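Local coordinates for protein putative epimerase (Burkholderia cenocepacia, PDB 4LW8) that probably acts as an NAD(P)-dependent sugar-nucleotide epimerase or dehydratase of the extended Rossmann type, in a pathway leading to lipopolysaccharide O-antigen, at residues L133-N138 with I182-N187; E245-C250 with R293-R298. All coordinates share one frame; numbering follows the deposited sequence.

From the N terminus, the chain passes through the first parallel strands of the Rossmann sheet before reaching 133-138, the end of strand 130-134. It then leaves the sheet, runs through helix 159-172 and returns in parallel as 182-187, so interaction 1 closes a right-handed crossover of the fold. Helix 227-240 intervenes before 245-250, and interaction 2 closes a second loop when helix 294-300 comes to lie against that strand. The two contacts follow one another, neither nesting nor crossing. They meet side by side, because strand 246-249 pairs with strand 180-189: Arg-184 N lies 2.7 Å from Phe-247 O, a probable hydrogen bond.

Interaction 1 of 2, residues L133-N138 with I182-N187; sequences LASSAN and IARPFN
Ser-135 N gives the shortest bond of this contact, 2.7 Å to Ala-183 O, though it is bent, with 136° at the hydrogen. One step earlier, Ala-183 N reaches Leu-133 O at 2.9 Å in an almost straight bond. These two links join the neighbouring parallel strands 130-134 and 180-189. Beyond Ala-134 the first chain leaves the strand, but a third link holds it close: Ala-137 N donates to Pro-185 O, approaching from above the carbonyl plane. A water on Ser-136 OG also donates weakly to Pro-185 O. Ser-136 OG itself accepts from Asn-138 N, making an ST turn that leads into the 3-10 segment.

The side chains close up around this turn. Ala-137 CB sits over the centre of the Phe-186 ring, 3.4 Å from its centroid, a CH-pi contact; chi1 of -79° puts Phe-186 CG beside the backbone N, and chi2 of 64° turns a face to that methyl. Pro-185 lays its CD against Ser-135 O at 3.3 Å, while Ile-182 CG2 meets Ser-135 CB. Arg-184 runs its CG past Ser-136 O, and its extended chain carries the guanidinium to Glu-168 and Tyr-140. Ser-135 OG bonds to Glu-168 as well, so one carboxylate of helix 159-172 serves both segments.

In this family the segment just after the strand carries a Ser/Thr position of the active site, which Ser-136 probably occupies. Lys-164 of helix 159-172, which bonds Ala-134 O, is probably the lysine of the family's YxxxK motif. The chemistry here implies a polar strand end, buried but held by backbone bonds, with the Glu-168 carboxylate probably offsetting the charge of Arg-184.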
ATOM      1  N   LEU A 133      12.924  -1.926  -9.871  1.00 19.80           N
ATOM      2  CA  LEU A 133      11.550  -1.457  -9.947  1.00 21.04           C
ATOM      3  C   LEU A 133      11.514   0.064  -9.838  1.00 25.42           C
ATOM      4  O   LEU A 133      12.120   0.646  -8.939  1.00 23.53           O
ATOM      5  CB  LEU A 133      10.714  -2.094  -8.845  1.00 19.38           C
ATOM      6  CG  LEU A 133      10.846  -3.623  -8.761  1.00 25.32           C
ATOM      7  CD1 LEU A 133      10.032  -4.187  -7.624  1.00 18.84           C
ATOM      8  CD2 LEU A 133      10.427  -4.286 -10.050  1.00 25.99           C
ATOM      9  N   ALA A 134      10.799   0.714 -10.747  1.00 24.60           N
ATOM     10  CA  ALA A 134      10.660   2.160 -10.661  1.00 20.97           C
ATOM     11  C   ALA A 134       9.475   2.510  -9.778  1.00 21.64           C
ATOM     12  O   ALA A 134       8.329   2.367 -10.181  1.00 24.01           O
ATOM     13  CB  ALA A 134      10.503   2.777 -12.066  1.00 18.48           C
ATOM     14  N   SER A 135       9.757   2.963  -8.560  1.00 23.67           N
ATOM     15  CA  SER A 135       8.736   3.558  -7.715  1.00 22.08           C
ATOM     16  C   SER A 135       8.681   5.033  -8.080  1.00 26.52           C
ATOM     17  O   SER A 135       8.852   5.407  -9.250  1.00 23.33           O
ATOM     18  CB  SER A 135       9.054   3.353  -6.229  1.00 22.21           C
ATOM     19  OG  SER A 135       7.999   3.808  -5.394  1.00 25.71           O
ATOM     20  N   SER A 136       8.439   5.880  -7.089  1.00 24.75           N
ATOM     21  CA  SER A 136       8.362   7.312  -7.342  1.00 22.40           C
ATOM     22  C   SER A 136       8.652   8.100  -6.075  1.00 26.26           C
ATOM     23  O   SER A 136       8.282   7.681  -4.992  1.00 25.24           O
ATOM     24  CB  SER A 136       6.979   7.696  -7.870  1.00 21.48           C
ATOM     25  OG  SER A 136       6.851   9.111  -7.891  1.00 24.89           O
ATOM     26  N   ALA A 137       9.282   9.259  -6.212  1.00 26.55           N
ATOM     27  CA  ALA A 137       9.457  10.134  -5.061  1.00 29.32           C
ATOM     28  C   ALA A 137       8.125  10.712  -4.572  1.00 27.82           C
ATOM     29  O   ALA A 137       8.080  11.351  -3.520  1.00 24.88           O
ATOM     30  CB  ALA A 137      10.428  11.254  -5.385  1.00 27.49           C
ATOM     31  N   ASN A 138       7.037  10.509  -5.321  1.00 23.63           N
ATOM     32  CA  ASN A 138       5.726  10.995  -4.899  0.52 23.77           C
ATOM     33  C   ASN A 138       5.253  10.278  -3.633  1.00 22.06           C
ATOM     34  O   ASN A 138       4.324  10.726  -2.971  1.00 26.48           O
ATOM     35  CB  ASN A 138       4.689  10.830  -6.020  0.52 21.80           C
ATOM     36  CG  ASN A 138       4.897  11.814  -7.170  0.52 32.68           C
ATOM     37  OD1 ASN A 138       5.852  12.593  -7.172  0.52 40.53           O
ATOM     38  ND2 ASN A 138       4.001  11.775  -8.156  0.52 38.43           N
ATOM     39  N   ILE A 182      14.917  -0.888  -5.646  1.00 26.71           N
ATOM     40  CA  ILE A 182      13.809   0.037  -5.842  1.00 25.36           C
ATOM     41  C   ILE A 182      14.346   1.450  -6.090  1.00 26.47           C
ATOM     42  O   ILE A 182      15.174   1.954  -5.330  1.00 30.70           O
ATOM     43  CB  ILE A 182      12.829   0.039  -4.625  1.00 23.66           C
ATOM     44  CG1 ILE A 182      12.175  -1.347  -4.439  1.00 21.51           C
ATOM     45  CG2 ILE A 182      11.767   1.119  -4.825  1.00 22.26           C
ATOM     46  CD1 ILE A 182      11.415  -1.533  -3.126  1.00 23.41           C
ATOM     47  N   ALA A 183      13.889   2.083  -7.169  1.00 24.43           N
ATOM     48  CA  ALA A 183      14.270   3.455  -7.436  1.00 21.13           C
ATOM     49  C   ALA A 183      13.104   4.389  -7.110  1.00 21.98           C
ATOM     50  O   ALA A 183      11.945   4.071  -7.401  1.00 20.49           O
ATOM     51  CB  ALA A 183      14.735   3.612  -8.895  1.00 19.32           C
ATOM     52  N   ARG A 184      13.391   5.502  -6.434  1.00 21.00           N
ATOM     53  CA  ARG A 184      12.391   6.556  -6.239  1.00 20.88           C
ATOM     54  C   ARG A 184      12.807   7.817  -6.987  1.00 22.63           C
ATOM     55  O   ARG A 184      13.407   8.715  -6.394  1.00 28.43           O
ATOM     56  CB  ARG A 184      12.183   6.885  -4.753  1.00 19.62           C
ATOM     57  CG  ARG A 184      11.446   5.826  -3.964  1.00 20.17           C
ATOM     58  CD  ARG A 184      11.526   6.107  -2.469  1.00 23.99           C
ATOM     59  NE  ARG A 184      10.777   5.121  -1.704  1.00 25.17           N
ATOM     60  CZ  ARG A 184      10.815   5.016  -0.378  1.00 25.45           C
ATOM     61  NH1 ARG A 184      11.562   5.849   0.334  1.00 22.77           N
ATOM     62  NH2 ARG A 184      10.104   4.070   0.230  1.00 23.10           N
ATOM     63  N   PRO A 185      12.513   7.881  -8.294  1.00 22.24           N
ATOM     64  CA  PRO A 185      12.893   9.070  -9.065  1.00 23.52           C
ATOM     65  C   PRO A 185      12.121  10.295  -8.628  1.00 23.05           C
ATOM     66  O   PRO A 185      10.915  10.222  -8.363  1.00 23.44           O
ATOM     67  CB  PRO A 185      12.519   8.692 -10.512  1.00 24.27           C
ATOM     68  CG  PRO A 185      11.383   7.676 -10.343  1.00 20.13           C
ATOM     69  CD  PRO A 185      11.824   6.871  -9.132  1.00 23.10           C
ATOM     70  N   PHE A 186      12.804  11.421  -8.543  1.00 23.53           N
ATOM     71  CA  PHE A 186      12.095  12.692  -8.418  1.00 28.20           C
ATOM     72  C   PHE A 186      11.648  13.107  -9.822  1.00 28.09           C
ATOM     73  O   PHE A 186      11.758  12.299 -10.744  1.00 28.89           O
ATOM     74  CB  PHE A 186      12.976  13.740  -7.729  1.00 24.87           C
ATOM     75  CG  PHE A 186      13.028  13.573  -6.232  1.00 25.84           C
ATOM     76  CD1 PHE A 186      13.584  12.425  -5.670  1.00 25.12           C
ATOM     77  CD2 PHE A 186      12.456  14.528  -5.387  1.00 24.77           C
ATOM     78  CE1 PHE A 186      13.606  12.241  -4.291  1.00 29.19           C
ATOM     79  CE2 PHE A 186      12.469  14.353  -3.990  1.00 27.93           C
ATOM     80  CZ  PHE A 186      13.048  13.209  -3.445  1.00 25.80           C
ATOM     81  N   ASN A 187      11.130  14.323  -9.990  1.00 25.23           N
ATOM     82  CA  ASN A 187      10.655  14.779 -11.303  1.00 22.97           C
ATOM     83  C   ASN A 187      11.737  14.729 -12.357  1.00 28.05           C
ATOM     84  O   ASN A 187      12.861  15.178 -12.128  1.00 27.12           O
ATOM     85  CB  ASN A 187      10.119  16.217 -11.233  1.00 24.13           C
ATOM     86  CG  ASN A 187       9.200  16.424 -10.050  1.00 47.05           C
ATOM     87  OD1 ASN A 187       8.017  16.105 -10.121  1.00 39.20           O
ATOM     88  ND2 ASN A 187       9.749  16.921  -8.940  1.00 46.39           N
TER
HETATM   89  O   HOH W   1       8.130  10.127 -10.323  1.00 56.58           O

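Interaction 2 of 2, residues E245-C250 with R293-R298; sequences ETFNVC and RDKLRR
Lys-295 reaches across from the first turn of helix 294-300 to strand 246-249, its CB pointing toward the strand. CG, anti to the backbone N (chi1 -175°), meets Phe-247 CE2 at 3.8 Å. The chain then runs fully extended: CD passes Thr-246 O, and CE, over a face of the Phe-247 ring, comes to 3.3 Å from Glu-245 OE1. At the tip NZ donates to Thr-246 O at 2.7 Å and forms a salt bridge with Glu-245 OE1 at 2.9 Å. It also stands over the Phe-247 ring, almost on the ring normal, a cation-pi contact. A bound EPE molecule, probably from the crystallisation liquor, offers its sulfonate to this same nitrogen.

At the other end Arg-293, the N-cap residue, turns its guanidinium back so that NE donates at 2.7 Å to Cys-250 O, which lies near the guanidinium plane, at its edge; NH2 adds a weak second bond. Leu-296 CD2 lies over one face of that group, toward its rim. Between the two basic side chains, a water bridges Asn-248 O and Leu-296 N, joining strand carbonyl to helix backbone.

The start of the helix and its N-cap residue thus hold carbonyls of 245-250 through two cations and a water, and the sulfonate, held by Lys-295 and Thr-246 N, suggests a spot receptive to anions.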
ATOM      1  N   GLU A 245      17.593  -2.833  -1.433  1.00 30.81           N
ATOM      2  CA  GLU A 245      17.848  -1.421  -1.148  1.00 29.89           C
ATOM      3  C   GLU A 245      17.005  -0.474  -2.008  1.00 34.39           C
ATOM      4  O   GLU A 245      16.766  -0.745  -3.189  1.00 26.50           O
ATOM      5  CB  GLU A 245      19.340  -1.126  -1.344  1.00 25.07           C
ATOM      6  CG  GLU A 245      20.228  -1.873  -0.363  1.00 35.05           C
ATOM      7  CD  GLU A 245      19.923  -1.481   1.080  1.00 38.62           C
ATOM      8  OE1 GLU A 245      19.778  -0.273   1.325  1.00 36.38           O
ATOM      9  OE2 GLU A 245      19.799  -2.370   1.955  1.00 44.72           O
ATOM     10  N   THR A 246      16.574   0.635  -1.405  1.00 34.77           N
ATOM     11  CA  THR A 246      15.778   1.667  -2.072  1.00 27.70           C
ATOM     12  C   THR A 246      16.617   2.930  -2.270  1.00 29.33           C
ATOM     13  O   THR A 246      17.357   3.320  -1.374  1.00 30.86           O
ATOM     14  CB  THR A 246      14.513   2.005  -1.255  1.00 28.78           C
ATOM     15  OG1 THR A 246      13.660   0.859  -1.191  1.00 26.98           O
ATOM     16  CG2 THR A 246      13.746   3.174  -1.861  1.00 25.72           C
ATOM     17  N   PHE A 247      16.517   3.559  -3.440  1.00 28.68           N
ATOM     18  CA  PHE A 247      17.357   4.722  -3.748  1.00 26.80           C
ATOM     19  C   PHE A 247      16.576   5.887  -4.350  1.00 31.09           C
ATOM     20  O   PHE A 247      15.870   5.711  -5.345  1.00 28.18           O
ATOM     21  CB  PHE A 247      18.471   4.347  -4.737  1.00 22.72           C
ATOM     22  CG  PHE A 247      19.439   3.314  -4.225  1.00 27.83           C
ATOM     23  CD1 PHE A 247      19.191   1.968  -4.400  1.00 28.84           C
ATOM     24  CD2 PHE A 247      20.609   3.697  -3.597  1.00 26.64           C
ATOM     25  CE1 PHE A 247      20.086   1.017  -3.930  1.00 29.12           C
ATOM     26  CE2 PHE A 247      21.512   2.758  -3.123  1.00 35.27           C
ATOM     27  CZ  PHE A 247      21.251   1.416  -3.286  1.00 32.67           C
ATOM     28  N   ASN A 248      16.701   7.067  -3.753  1.00 24.94           N
ATOM     29  CA  ASN A 248      16.323   8.297  -4.445  1.00 24.07           C
ATOM     30  C   ASN A 248      17.141   8.432  -5.731  1.00 25.57           C
ATOM     31  O   ASN A 248      18.345   8.143  -5.742  1.00 27.86           O
ATOM     32  CB  ASN A 248      16.569   9.526  -3.564  1.00 24.97           C
ATOM     33  CG  ASN A 248      15.602   9.629  -2.404  1.00 33.74           C
ATOM     34  OD1 ASN A 248      14.537   9.002  -2.401  1.00 28.09           O
ATOM     35  ND2 ASN A 248      15.968  10.427  -1.407  1.00 25.75           N
ATOM     36  N   VAL A 249      16.501   8.870  -6.805  1.00 25.86           N
ATOM     37  CA  VAL A 249      17.225   9.286  -8.010  1.00 24.38           C
ATOM     38  C   VAL A 249      16.775  10.713  -8.303  1.00 26.69           C
ATOM     39  O   VAL A 249      15.597  10.958  -8.561  1.00 24.63           O
ATOM     40  CB  VAL A 249      16.972   8.336  -9.214  1.00 31.52           C
ATOM     41  CG1 VAL A 249      17.705   8.822 -10.466  1.00 23.28           C
ATOM     42  CG2 VAL A 249      17.431   6.916  -8.863  1.00 29.47           C
ATOM     43  N   CYS A 250      17.706  11.659  -8.203  1.00 30.91           N
ATOM     44  CA  CYS A 250      17.369  13.091  -8.217  1.00 29.26           C
ATOM     45  C   CYS A 250      18.610  13.931  -8.491  1.00 29.67           C
ATOM     46  O   CYS A 250      19.727  13.420  -8.428  1.00 28.91           O
ATOM     47  CB  CYS A 250      16.747  13.511  -6.890  1.00 28.39           C
ATOM     48  SG  CYS A 250      17.787  13.083  -5.476  1.00 33.59           S
ATOM     49  N   ARG A 293      20.598  12.390  -3.195  1.00 36.17           N
ATOM     50  CA  ARG A 293      21.020  11.146  -3.831  1.00 36.95           C
ATOM     51  C   ARG A 293      22.326  10.647  -3.202  1.00 40.25           C
ATOM     52  O   ARG A 293      23.113   9.931  -3.833  1.00 37.04           O
ATOM     53  CB  ARG A 293      21.186  11.316  -5.351  1.00 39.79           C
ATOM     54  CG  ARG A 293      22.336  12.225  -5.816  1.00 46.80           C
ATOM     55  CD  ARG A 293      22.884  11.759  -7.184  1.00 47.37           C
ATOM     56  NE  ARG A 293      21.848  11.755  -8.221  1.00 56.45           N
ATOM     57  CZ  ARG A 293      21.924  11.079  -9.369  1.00 57.57           C
ATOM     58  NH1 ARG A 293      22.995  10.344  -9.639  1.00 63.33           N
ATOM     59  NH2 ARG A 293      20.930  11.134 -10.251  1.00 44.64           N
ATOM     60  N   ASP A 294      22.567  11.042  -1.960  1.00 36.25           N
ATOM     61  CA  ASP A 294      23.795  10.628  -1.287  1.00 40.87           C
ATOM     62  C   ASP A 294      23.907   9.112  -1.119  1.00 41.55           C
ATOM     63  O   ASP A 294      25.007   8.555  -1.179  1.00 38.10           O
ATOM     64  CB  ASP A 294      23.923  11.284   0.070  1.00 46.44           C
ATOM     65  CG  ASP A 294      25.291  11.082   0.656  1.00 55.07           C
ATOM     66  OD1 ASP A 294      26.256  11.592   0.045  1.00 57.52           O
ATOM     67  OD2 ASP A 294      25.409  10.383   1.685  1.00 54.78           O
ATOM     68  N   LYS A 295      22.784   8.438  -0.881  1.00 33.86           N
ATOM     69  CA  LYS A 295      22.839   6.988  -0.749  1.00 37.72           C
ATOM     70  C   LYS A 295      23.248   6.345  -2.084  1.00 40.53           C
ATOM     71  O   LYS A 295      24.079   5.435  -2.121  1.00 37.29           O
ATOM     72  CB  LYS A 295      21.501   6.425  -0.271  1.00 40.51           C
ATOM     73  CG  LYS A 295      21.532   4.925   0.004  1.00 33.11           C
ATOM     74  CD  LYS A 295      20.126   4.392   0.248  1.00 33.59           C
ATOM     75  CE  LYS A 295      20.147   2.898   0.571  1.00 30.66           C
ATOM     76  NZ  LYS A 295      18.765   2.370   0.760  1.00 31.19           N
ATOM     77  N   LEU A 296      22.647   6.816  -3.173  1.00 41.50           N
ATOM     78  CA  LEU A 296      23.007   6.364  -4.512  1.00 35.85           C
ATOM     79  C   LEU A 296      24.490   6.618  -4.802  1.00 38.80           C
ATOM     80  O   LEU A 296      25.201   5.745  -5.306  1.00 37.14           O
ATOM     81  CB  LEU A 296      22.132   7.058  -5.556  1.00 32.70           C
ATOM     82  CG  LEU A 296      22.444   6.824  -7.037  1.00 32.88           C
ATOM     83  CD1 LEU A 296      22.181   5.382  -7.442  1.00 26.18           C
ATOM     84  CD2 LEU A 296      21.614   7.775  -7.902  1.00 31.06           C
ATOM     85  N   ARG A 297      24.951   7.819  -4.476  1.00 40.38           N
ATOM     86  CA  ARG A 297      26.332   8.205  -4.740  1.00 47.15           C
ATOM     87  C   ARG A 297      27.299   7.259  -4.023  1.00 47.93           C
ATOM     88  O   ARG A 297      28.279   6.788  -4.610  1.00 46.02           O
ATOM     89  CB  ARG A 297      26.555   9.667  -4.313  1.00 46.86           C
ATOM     90  CG  ARG A 297      27.975  10.202  -4.461  1.00 50.18           C
ATOM     91  CD  ARG A 297      28.082  11.627  -3.894  1.00 54.67           C
ATOM     92  NE  ARG A 297      27.252  12.564  -4.658  1.00 66.98           N
ATOM     93  CZ  ARG A 297      26.163  13.178  -4.197  1.00 70.10           C
ATOM     94  NH1 ARG A 297      25.740  12.966  -2.956  1.00 73.27           N
ATOM     95  NH2 ARG A 297      25.491  14.006  -4.987  1.00 61.78           N
ATOM     96  N   ARG A 298      26.997   6.937  -2.773  1.00 44.01           N
ATOM     97  CA  ARG A 298      27.857   6.042  -2.008  1.00 44.16           C
ATOM     98  C   ARG A 298      27.846   4.624  -2.569  1.00 41.00           C
ATOM     99  O   ARG A 298      28.806   3.888  -2.394  1.00 49.31           O
ATOM    100  CB  ARG A 298      27.444   6.049  -0.537  1.00 48.76           C
ATOM    101  CG  ARG A 298      27.815   7.352   0.168  1.00 48.20           C
ATOM    102  CD  ARG A 298      27.250   7.414   1.577  1.00 53.81           C
ATOM    103  NE  ARG A 298      27.633   8.644   2.274  1.00 60.68           N
ATOM    104  CZ  ARG A 298      28.763   8.801   2.961  1.00 68.28           C
ATOM    105  NH1 ARG A 298      29.637   7.806   3.049  1.00 67.91           N
ATOM    106  NH2 ARG A 298      29.022   9.956   3.564  1.00 68.45           N
TER
HETATM  107  O   HOH W   2      19.950   8.118  -3.316  1.00 33.78           O